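PDB 3RY7: ribokinase from Staphylococcus aureus, which catalyses the magnesium-dependent transfer of phosphate from ATP to O-5 of ribose, giving D-ribose 5-phosphate. Local coordinates for residues Ala51-Asp56 with Phe260-Asn265; Glu153-Lys156 with Thr161-Leu164; Ala139-Glu142 with Ala147-Ser150. All coordinates share one frame; numbering follows the deposited sequence.

Contact 1. Residues Ala51-Asp56 with Phe260-Asn265; sequences ARMQAD and FVSRLN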
ATOM      1  N   ALA A  51      17.160   6.273  -8.615  1.00 26.98           N
ATOM      2  CA  ALA A  51      17.846   4.979  -8.548  1.00 35.52           C
ATOM      3  C   ALA A  51      16.929   3.796  -8.920  1.00 32.47           C
ATOM      4  O   ALA A  51      17.359   2.837  -9.556  1.00 33.79           O
ATOM      5  CB  ALA A  51      18.464   4.775  -7.169  1.00 31.73           C
ATOM      6  N   ARG A  52      15.666   3.868  -8.524  1.00 36.33           N
ATOM      7  CA  ARG A  52      14.717   2.824  -8.910  1.00 35.50           C
ATOM      8  C   ARG A  52      14.379   2.926 -10.391  1.00 42.73           C
ATOM      9  O   ARG A  52      13.940   1.951 -10.994  1.00 41.47           O
ATOM     10  CB  ARG A  52      13.457   2.834  -8.039  1.00 32.05           C
ATOM     11  CG  ARG A  52      13.647   2.046  -6.740  1.00 32.64           C
ATOM     12  CD  ARG A  52      12.464   2.130  -5.779  1.00 30.06           C
ATOM     13  NE  ARG A  52      12.873   1.649  -4.461  1.00 31.91           N
ATOM     14  CZ  ARG A  52      12.223   1.895  -3.325  1.00 34.92           C
ATOM     15  NH1 ARG A  52      11.093   2.604  -3.330  1.00 34.61           N
ATOM     16  NH2 ARG A  52      12.707   1.421  -2.178  1.00 31.85           N
ATOM     17  N   MET A  53      14.608   4.100 -10.977  1.00 36.55           N
ATOM     18  CA  MET A  53      14.492   4.267 -12.421  1.00 33.62           C
ATOM     19  C   MET A  53      15.764   3.805 -13.117  1.00 37.11           C
ATOM     20  O   MET A  53      15.910   3.972 -14.318  1.00 43.42           O
ATOM     21  CB  MET A  53      14.215   5.725 -12.770  1.00 41.25           C
ATOM     22  CG  MET A  53      12.814   6.169 -12.432  1.00 37.93           C
ATOM     23  SD  MET A  53      11.705   4.785 -12.708  1.00 47.23           S
ATOM     24  CE  MET A  53      10.124   5.574 -12.543  1.00 35.35           C
ATOM     25  N   GLN A  54      16.692   3.254 -12.341  1.00 40.01           N
ATOM     26  CA  GLN A  54      17.937   2.675 -12.853  1.00 40.98           C
ATOM     27  C   GLN A  54      18.983   3.675 -13.386  1.00 45.63           C
ATOM     28  O   GLN A  54      19.900   3.306 -14.128  1.00 46.35           O
ATOM     29  CB  GLN A  54      17.639   1.571 -13.863  1.00 39.02           C
ATOM     30  CG  GLN A  54      16.688   0.536 -13.291  1.00 44.29           C
ATOM     31  CD  GLN A  54      16.689  -0.766 -14.070  0.27 46.18           C
ATOM     32  OE1 GLN A  54      17.664  -1.101 -14.753  0.89 47.96           O
ATOM     33  NE2 GLN A  54      15.593  -1.516 -13.964  0.87 44.56           N
ATOM     34  N   ALA A  55      18.851   4.936 -12.991  1.00 41.23           N
ATOM     35  CA  ALA A  55      19.930   5.895 -13.192  1.00 34.74           C
ATOM     36  C   ALA A  55      21.089   5.488 -12.281  1.00 39.55           C
ATOM     37  O   ALA A  55      20.874   4.915 -11.210  1.00 35.63           O
ATOM     38  CB  ALA A  55      19.453   7.311 -12.882  1.00 30.21           C
ATOM     39  N   ASP A  56      22.313   5.743 -12.732  1.00 34.07           N
ATOM     40  CA  ASP A  56      23.513   5.547 -11.930  1.00 40.16           C
ATOM     41  C   ASP A  56      23.505   6.603 -10.830  1.00 40.09           C
ATOM     42  O   ASP A  56      23.880   7.759 -11.080  1.00 35.73           O
ATOM     43  CB  ASP A  56      24.738   5.787 -12.811  1.00 52.72           C
ATOM     44  CG  ASP A  56      25.610   4.563 -12.964  1.00 62.52           C
ATOM     45  OD1 ASP A  56      26.740   4.583 -12.424  1.00 56.71           O
ATOM     46  OD2 ASP A  56      25.178   3.601 -13.644  1.00 67.25           O
ATOM     47  N   PHE A 260      11.972  12.140 -14.011  1.00 23.60           N
ATOM     48  CA  PHE A 260      12.219  13.150 -15.037  1.00 26.28           C
ATOM     49  C   PHE A 260      13.693  13.161 -15.366  1.00 29.01           C
ATOM     50  O   PHE A 260      14.081  12.950 -16.512  1.00 33.17           O
ATOM     51  CB  PHE A 260      11.766  14.537 -14.553  1.00 23.18           C
ATOM     52  CG  PHE A 260      12.249  15.684 -15.415  1.00 30.37           C
ATOM     53  CD1 PHE A 260      13.206  16.575 -14.936  1.00 32.32           C
ATOM     54  CD2 PHE A 260      11.738  15.884 -16.690  1.00 30.28           C
ATOM     55  CE1 PHE A 260      13.646  17.645 -15.716  1.00 30.23           C
ATOM     56  CE2 PHE A 260      12.182  16.949 -17.480  1.00 34.23           C
ATOM     57  CZ  PHE A 260      13.137  17.827 -16.993  1.00 33.91           C
ATOM     58  N   VAL A 261      14.515  13.350 -14.340  1.00 30.76           N
ATOM     59  CA  VAL A 261      15.964  13.390 -14.521  1.00 27.17           C
ATOM     60  C   VAL A 261      16.557  12.065 -15.038  1.00 31.76           C
ATOM     61  O   VAL A 261      17.518  12.078 -15.817  1.00 28.37           O
ATOM     62  CB  VAL A 261      16.675  13.841 -13.223  1.00 27.92           C
ATOM     63  CG1 VAL A 261      18.175  13.722 -13.368  1.00 26.16           C
ATOM     64  CG2 VAL A 261      16.282  15.263 -12.900  1.00 23.67           C
ATOM     65  N   SER A 262      15.992  10.930 -14.617  1.00 25.97           N
ATOM     66  CA  SER A 262      16.467   9.627 -15.098  1.00 28.34           C
ATOM     67  C   SER A 262      16.297   9.479 -16.622  1.00 31.71           C
ATOM     68  O   SER A 262      17.063   8.779 -17.291  1.00 33.51           O
ATOM     69  CB  SER A 262      15.725   8.482 -14.384  1.00 33.13           C
ATOM     70  OG  SER A 262      14.366   8.378 -14.806  1.00 26.74           O
ATOM     71  N   ARG A 263      15.293  10.165 -17.152  1.00 32.51           N
ATOM     72  CA  ARG A 263      14.858   9.995 -18.530  1.00 37.56           C
ATOM     73  C   ARG A 263      15.417  11.078 -19.470  1.00 38.75           C
ATOM     74  O   ARG A 263      15.532  10.860 -20.680  1.00 40.31           O
ATOM     75  CB  ARG A 263      13.322   9.984 -18.564  1.00 31.46           C
ATOM     76  CG  ARG A 263      12.695   9.999 -19.948  1.00 42.57           C
ATOM     77  CD  ARG A 263      13.265   8.892 -20.817  1.00 48.29           C
ATOM     78  NE  ARG A 263      12.941   7.563 -20.311  1.00 51.52           N
ATOM     79  CZ  ARG A 263      11.920   6.827 -20.750  1.00 62.24           C
ATOM     80  NH1 ARG A 263      11.113   7.297 -21.702  1.00 51.53           N
ATOM     81  NH2 ARG A 263      11.711   5.616 -20.235  1.00 60.48           N
ATOM     82  N   LEU A 264      15.774  12.233 -18.909  1.00 36.02           N
ATOM     83  CA  LEU A 264      16.250  13.373 -19.699  1.00 35.66           C
ATOM     84  C   LEU A 264      17.549  13.069 -20.422  1.00 37.60           C
ATOM     85  O   LEU A 264      18.519  12.627 -19.804  1.00 37.31           O
ATOM     86  CB  LEU A 264      16.494  14.580 -18.801  1.00 32.96           C
ATOM     87  CG  LEU A 264      15.862  15.910 -19.206  1.00 37.71           C
ATOM     88  CD1 LEU A 264      16.645  17.054 -18.589  1.00 22.49           C
ATOM     89  CD2 LEU A 264      15.752  16.076 -20.716  1.00 33.39           C
ATOM     90  N   ASN A 265      17.577  13.312 -21.729  1.00 38.97           N
ATOM     91  CA  ASN A 265      18.832  13.225 -22.474  1.00 37.04           C
ATOM     92  C   ASN A 265      19.691  14.427 -22.129  1.00 39.11           C
ATOM     93  O   ASN A 265      19.163  15.485 -21.768  1.00 33.56           O
ATOM     94  CB  ASN A 265      18.576  13.171 -23.985  1.00 44.38           C
ATOM     95  CG  ASN A 265      17.973  11.855 -24.427  1.00 47.95           C
ATOM     96  OD1 ASN A 265      18.057  10.847 -23.716  1.00 50.77           O
ATOM     97  ND2 ASN A 265      17.364  11.850 -25.611  1.00 45.87           N
TER

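Contact 2. Residues Glu153-Lys156 with Thr161-Leu164; sequences EIAK and TTVL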
ATOM      1  N   GLU A 153      28.645  25.067  -8.650  1.00 23.97           N
ATOM      2  CA  GLU A 153      29.879  25.662  -9.217  1.00 22.32           C
ATOM      3  C   GLU A 153      30.776  24.591  -9.813  1.00 24.34           C
ATOM      4  O   GLU A 153      31.244  24.705 -10.955  1.00 26.55           O
ATOM      5  CB  GLU A 153      30.631  26.479  -8.179  1.00 19.88           C
ATOM      6  CG  GLU A 153      29.947  27.788  -7.828  1.00 20.08           C
ATOM      7  CD  GLU A 153      30.518  28.411  -6.564  1.00 25.03           C
ATOM      8  OE1 GLU A 153      31.099  27.635  -5.764  1.00 25.73           O
ATOM      9  OE2 GLU A 153      30.371  29.652  -6.368  1.00 20.28           O
ATOM     10  N   ILE A 154      30.954  23.515  -9.061  1.00 25.10           N
ATOM     11  CA  ILE A 154      31.700  22.358  -9.538  1.00 19.11           C
ATOM     12  C   ILE A 154      31.085  21.753 -10.785  1.00 28.84           C
ATOM     13  O   ILE A 154      31.795  21.466 -11.761  1.00 27.30           O
ATOM     14  CB  ILE A 154      31.793  21.271  -8.450  1.00 25.34           C
ATOM     15  CG1 ILE A 154      32.611  21.778  -7.249  1.00 28.45           C
ATOM     16  CG2 ILE A 154      32.384  19.984  -9.012  1.00 21.87           C
ATOM     17  CD1 ILE A 154      32.594  20.810  -6.073  1.00 30.65           C
ATOM     18  N   ALA A 155      29.772  21.529 -10.737  1.00 23.01           N
ATOM     19  CA  ALA A 155      29.049  20.954 -11.859  1.00 25.56           C
ATOM     20  C   ALA A 155      29.207  21.810 -13.113  1.00 20.66           C
ATOM     21  O   ALA A 155      29.644  21.332 -14.149  1.00 19.89           O
ATOM     22  CB  ALA A 155      27.572  20.810 -11.509  1.00 23.06           C
ATOM     23  N   LYS A 156      28.845  23.079 -12.988  1.00 19.31           N
ATOM     24  CA  LYS A 156      28.821  24.011 -14.104  1.00 22.37           C
ATOM     25  C   LYS A 156      30.215  24.150 -14.727  1.00 31.79           C
ATOM     26  O   LYS A 156      30.354  24.200 -15.950  1.00 29.65           O
ATOM     27  CB  LYS A 156      28.305  25.369 -13.623  1.00 23.21           C
ATOM     28  CG  LYS A 156      28.059  26.401 -14.693  1.00 34.41           C
ATOM     29  CD  LYS A 156      26.705  27.083 -14.482  1.00 45.86           C
ATOM     30  CE  LYS A 156      26.408  28.127 -15.571  1.00 50.39           C
ATOM     31  NZ  LYS A 156      27.378  29.270 -15.547  1.00 46.85           N
ATOM     32  N   THR A 161      25.122  19.253 -16.034  1.00 26.66           N
ATOM     33  CA  THR A 161      23.824  19.945 -15.962  1.00 25.15           C
ATOM     34  C   THR A 161      23.284  20.071 -14.531  1.00 23.73           C
ATOM     35  O   THR A 161      23.183  19.083 -13.808  1.00 20.44           O
ATOM     36  CB  THR A 161      22.775  19.212 -16.822  1.00 26.88           C
ATOM     37  OG1 THR A 161      23.277  19.098 -18.154  1.00 26.84           O
ATOM     38  CG2 THR A 161      21.450  19.978 -16.837  1.00 20.74           C
ATOM     39  N   THR A 162      22.949  21.288 -14.116  1.00 21.37           N
ATOM     40  CA  THR A 162      22.410  21.483 -12.780  1.00 19.77           C
ATOM     41  C   THR A 162      20.887  21.589 -12.757  1.00 23.32           C
ATOM     42  O   THR A 162      20.288  22.264 -13.591  1.00 21.01           O
ATOM     43  CB  THR A 162      22.987  22.720 -12.106  1.00 24.50           C
ATOM     44  OG1 THR A 162      22.654  23.882 -12.876  1.00 24.17           O
ATOM     45  CG2 THR A 162      24.498  22.597 -11.969  1.00 21.17           C
ATOM     46  N   VAL A 163      20.259  20.925 -11.791  1.00 26.26           N
ATOM     47  CA  VAL A 163      18.819  21.021 -11.643  1.00 20.46           C
ATOM     48  C   VAL A 163      18.385  21.276 -10.204  1.00 20.50           C
ATOM     49  O   VAL A 163      18.720  20.528  -9.283  1.00 25.78           O
ATOM     50  CB  VAL A 163      18.061  19.837 -12.345  1.00 29.81           C
ATOM     51  CG1 VAL A 163      19.020  18.758 -12.832  1.00 24.12           C
ATOM     52  CG2 VAL A 163      16.972  19.289 -11.468  1.00 24.49           C
ATOM     53  N   LEU A 164      17.672  22.378 -10.010  1.00 22.01           N
ATOM     54  CA  LEU A 164      17.224  22.769  -8.685  1.00 19.14           C
ATOM     55  C   LEU A 164      15.709  22.644  -8.566  1.00 26.73           C
ATOM     56  O   LEU A 164      14.957  23.242  -9.340  1.00 24.67           O
ATOM     57  CB  LEU A 164      17.629  24.202  -8.350  1.00 19.32           C
ATOM     58  CG  LEU A 164      17.086  24.714  -7.004  1.00 27.07           C
ATOM     59  CD1 LEU A 164      17.729  23.976  -5.859  1.00 19.90           C
ATOM     60  CD2 LEU A 164      17.279  26.214  -6.840  1.00 28.17           C
TER

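Contact 3. Residues Ala139-Glu142 with Ala147-Ser150; sequences AQLE and AIIS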
ATOM      1  N   ALA A 139      19.448  19.174  -6.668  1.00 16.81           N
ATOM      2  CA  ALA A 139      19.389  19.619  -5.286  1.00 20.72           C
ATOM      3  C   ALA A 139      17.986  20.092  -4.932  1.00 21.18           C
ATOM      4  O   ALA A 139      17.217  20.435  -5.818  1.00 19.75           O
ATOM      5  CB  ALA A 139      20.383  20.744  -5.043  1.00 16.02           C
ATOM      6  N   GLN A 140      17.682  20.122  -3.650  1.00 17.25           N
ATOM      7  CA  GLN A 140      16.499  20.752  -3.106  1.00 16.16           C
ATOM      8  C   GLN A 140      16.881  21.658  -1.965  1.00 17.44           C
ATOM      9  O   GLN A 140      18.004  21.691  -1.561  1.00 21.10           O
ATOM     10  CB  GLN A 140      15.474  19.724  -2.623  1.00 19.63           C
ATOM     11  CG  GLN A 140      15.393  18.508  -3.434  1.00 17.03           C
ATOM     12  CD  GLN A 140      16.494  17.578  -3.159  1.00 21.49           C
ATOM     13  OE1 GLN A 140      16.984  17.506  -2.080  1.00 16.85           O
ATOM     14  NE2 GLN A 140      16.911  16.896  -4.153  1.00 17.09           N
ATOM     15  N   LEU A 141      15.927  22.381  -1.441  1.00 13.20           N
ATOM     16  CA  LEU A 141      16.250  23.374  -0.425  1.00 17.53           C
ATOM     17  C   LEU A 141      16.108  22.882   1.032  1.00 17.19           C
ATOM     18  O   LEU A 141      15.939  23.695   1.928  1.00 21.13           O
ATOM     19  CB  LEU A 141      15.430  24.648  -0.651  1.00 16.90           C
ATOM     20  CG  LEU A 141      15.617  25.335  -2.011  1.00 26.62           C
ATOM     21  CD1 LEU A 141      14.754  26.582  -2.147  1.00 26.77           C
ATOM     22  CD2 LEU A 141      17.085  25.703  -2.192  1.00 25.12           C
ATOM     23  N   GLU A 142      16.160  21.570   1.261  1.00 19.80           N
ATOM     24  CA  GLU A 142      16.227  21.046   2.641  1.00 22.25           C
ATOM     25  C   GLU A 142      17.689  20.903   3.088  1.00 24.23           C
ATOM     26  O   GLU A 142      18.002  20.269   4.101  1.00 20.42           O
ATOM     27  CB  GLU A 142      15.451  19.729   2.774  1.00 18.81           C
ATOM     28  CG  GLU A 142      13.946  19.932   2.512  1.00 23.39           C
ATOM     29  CD  GLU A 142      13.081  18.718   2.856  1.00 25.50           C
ATOM     30  OE1 GLU A 142      13.566  17.566   2.764  1.00 21.92           O
ATOM     31  OE2 GLU A 142      11.904  18.935   3.206  1.00 27.24           O
ATOM     32  N   ALA A 147      25.881  25.280   0.445  1.00 19.25           N
ATOM     33  CA  ALA A 147      26.277  23.955  -0.007  1.00 21.37           C
ATOM     34  C   ALA A 147      25.845  23.703  -1.455  1.00 22.44           C
ATOM     35  O   ALA A 147      26.583  23.087  -2.235  1.00 19.73           O
ATOM     36  CB  ALA A 147      25.711  22.857   0.908  1.00 19.94           C
ATOM     37  N   ILE A 148      24.635  24.140  -1.793  1.00 21.24           N
ATOM     38  CA  ILE A 148      24.122  23.930  -3.140  1.00 20.94           C
ATOM     39  C   ILE A 148      24.939  24.756  -4.159  1.00 18.46           C
ATOM     40  O   ILE A 148      25.309  24.255  -5.216  1.00 18.61           O
ATOM     41  CB  ILE A 148      22.620  24.271  -3.248  1.00 20.40           C
ATOM     42  CG1 ILE A 148      21.771  23.382  -2.311  1.00 19.27           C
ATOM     43  CG2 ILE A 148      22.143  24.086  -4.703  1.00 21.06           C
ATOM     44  CD1 ILE A 148      20.350  23.840  -2.198  1.00 15.48           C
ATOM     45  N   ILE A 149      25.229  26.006  -3.816  1.00 18.48           N
ATOM     46  CA  ILE A 149      26.051  26.867  -4.676  1.00 22.41           C
ATOM     47  C   ILE A 149      27.384  26.187  -4.993  1.00 26.45           C
ATOM     48  O   ILE A 149      27.830  26.134  -6.148  1.00 23.84           O
ATOM     49  CB  ILE A 149      26.292  28.237  -4.030  1.00 22.40           C
ATOM     50  CG1 ILE A 149      25.011  29.068  -4.063  1.00 18.91           C
ATOM     51  CG2 ILE A 149      27.405  28.985  -4.754  1.00 26.80           C
ATOM     52  CD1 ILE A 149      25.111  30.360  -3.254  1.00 23.99           C
ATOM     53  N   SER A 150      27.999  25.606  -3.972  1.00 24.15           N
ATOM     54  CA  SER A 150      29.312  25.015  -4.170  1.00 24.39           C
ATOM     55  C   SER A 150      29.257  23.772  -5.079  1.00 29.02           C
ATOM     56  O   SER A 150      30.157  23.545  -5.909  1.00 22.14           O
ATOM     57  CB  SER A 150      29.969  24.724  -2.817  1.00 27.39           C
ATOM     58  OG  SER A 150      30.364  23.373  -2.744  1.00 37.56           O
TER

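Contact 1. Residues Ala51-Asp56 with Phe260-Asn265
Two helix ends on one face of the central sheet of the ribokinase fold meet where Met-53 and Ala-55, just past helix 42-52, press on Ser-262 in the last turn of helix 252-263. Ser-262 carries its side of the contact alone. Its OG lies 3.3 Å from Met-53 CB and 3.6 Å from Met-53 CG, so the hydroxyl rests against the root of the methionine chain. Ser-262 CB stands 3.5 Å from Met-53 CB. More loosely, Ser-262 CB is 4.2 Å from Ala-55 CB. No hydrogen bond crosses here: Ser-262 OG bonds back to the carbonyl of Ala-259 in its own helix, which its first torsion allows by setting OG between N and C (chi1 71°). The serine therefore offers methylene and an already engaged oxygen to carbon neighbours.

Met-53 bends at chi2 (-35°), and its far end turns from the serine; its side chain also packs on Ala-281 of helix 271-283 and on Val-301 of the second subunit. Past the turn, Ala-55 faces Ser-262 and Val-5 of strand 4-8. Gln-54, with positive phi (71°) and two bonds back into the last turn, one of them Gln-54 N to Ala-51 O at 2.9 Å, closes helix 42-52 with a Schellman motif, after which the chain enters strand 56-64 of the three-layer alpha/beta/alpha sandwich.

Contact 2. Residues Glu153-Lys156 with Thr161-Leu164
Strand 161-165 meets helix 145-157 through Thr-162 and Ala-155, while the strand's first residue, Thr-161, still turns aside. The CA of Thr-161 is the nearest in the strand segment to that of Lys-156, but its CB points away from the helix, and OG1 is hydrogen-bonded to Lys-266 NZ, so its side chain belongs to the other face of the sheet, where it packs on Phe-136.

Thr-162 comes next and makes the contact. Its CB points at the helix, and the methyl CG2 meets the methyl of Ala-155 end to end, Thr-162 CG2 to Ala-155 CB 3.6 Å. The backbone N of Lys-156 is a distant second neighbour, 4.5 Å from the same Thr-162 CG2. The first torsion (chi1 61°) divides the two branches: CG2 lies opposite the carbonyl carbon and reaches the helix, while OG1 turns to the loop before strand 182-183, bonding to Leu-179 O and Asp-181 N. Two partners thus hold the buried hydroxyl and fix the rotation that presents the methyl to Ala-155. Val-137 of strand 136-140 touches both Ala-155 and Thr-162. This is the second half of a right-handed beta-alpha-beta crossover, strand 136-140, helix 145-157, strand 161-165, in the parallel part of the nine-stranded sheet.

Val-163 again belongs to the opposite face, packing on Val-138 of the neighbouring strand. Leu-164 returns to the helix face one step further on and packs on Phe-152, the residue just before Glu-153, which also touches Thr-162.

Contact 3. Residues Ala139-Glu142 with Ala147-Ser150
Apolar packing joins Ile-148 of helix 145-157 to Ala-139 and Leu-141 around the end of strand 136-140, with the isoleucine supplying every helix atom of the contact. Its two branches divide the work. Ile-148 CG2 meets the methyl of Ala-139, CG2 to CB 3.8 Å, with Ile-148 CG1 also close to that methyl at 4.0 Å. The other branch runs on nearly straight (chi2 170°) and carries CD1 past the alanine to Leu-141, where it lies 3.8 Å from Leu-141 CD2. The leucine and isoleucine side chains cross at about a right angle and touch through their terminal methyls. Leu-176 of helix 174-177 also packs on Ile-148.

Contact with the polar backbone is confined to a carbonyl: Ile-148 CD1 lies 3.2 Å from Gln-140 O, a close approach of a methyl to an oxygen and not a hydrogen bond.

Polar side chains of the strand segment face elsewhere. Gln-140 points away from the helix, and its NE2 bonds to Gln-46 OE1. Glu-142, probably a substrate ligand, is held through OE1 by Ser-10 OG and Lys-42 N, while its OE2 bonds a glycerol molecule, probably from the crystallisation liquor. One side thus packs on the helix and the other probably faces the sugar site, as at the carboxyl ends of parallel strands in the pfkB-family alpha/beta fold.

All three contacts are mainly buried, without a hydrogen bond between their paired segments. Contacts 2 and 3 share helix 145-157 and use opposite ends of one beta-alpha-beta unit; their centres are about 10 Å apart, and a probable backbone hydrogen bond, Val-163 O to Ala-139 N, ties their neighbouring strands together. Contact 3 buries slightly the most surface, through aliphatic chains, and probably borders the substrate site, whereas contact 2, a meeting of small methyls with exposed Lys-156 at its margin, lies away from the annotated sites. Contact 1 instead brings together two segments whose closest ends are 204 residues apart in sequence, sets a serine against carbon, and lies beside the second subunit.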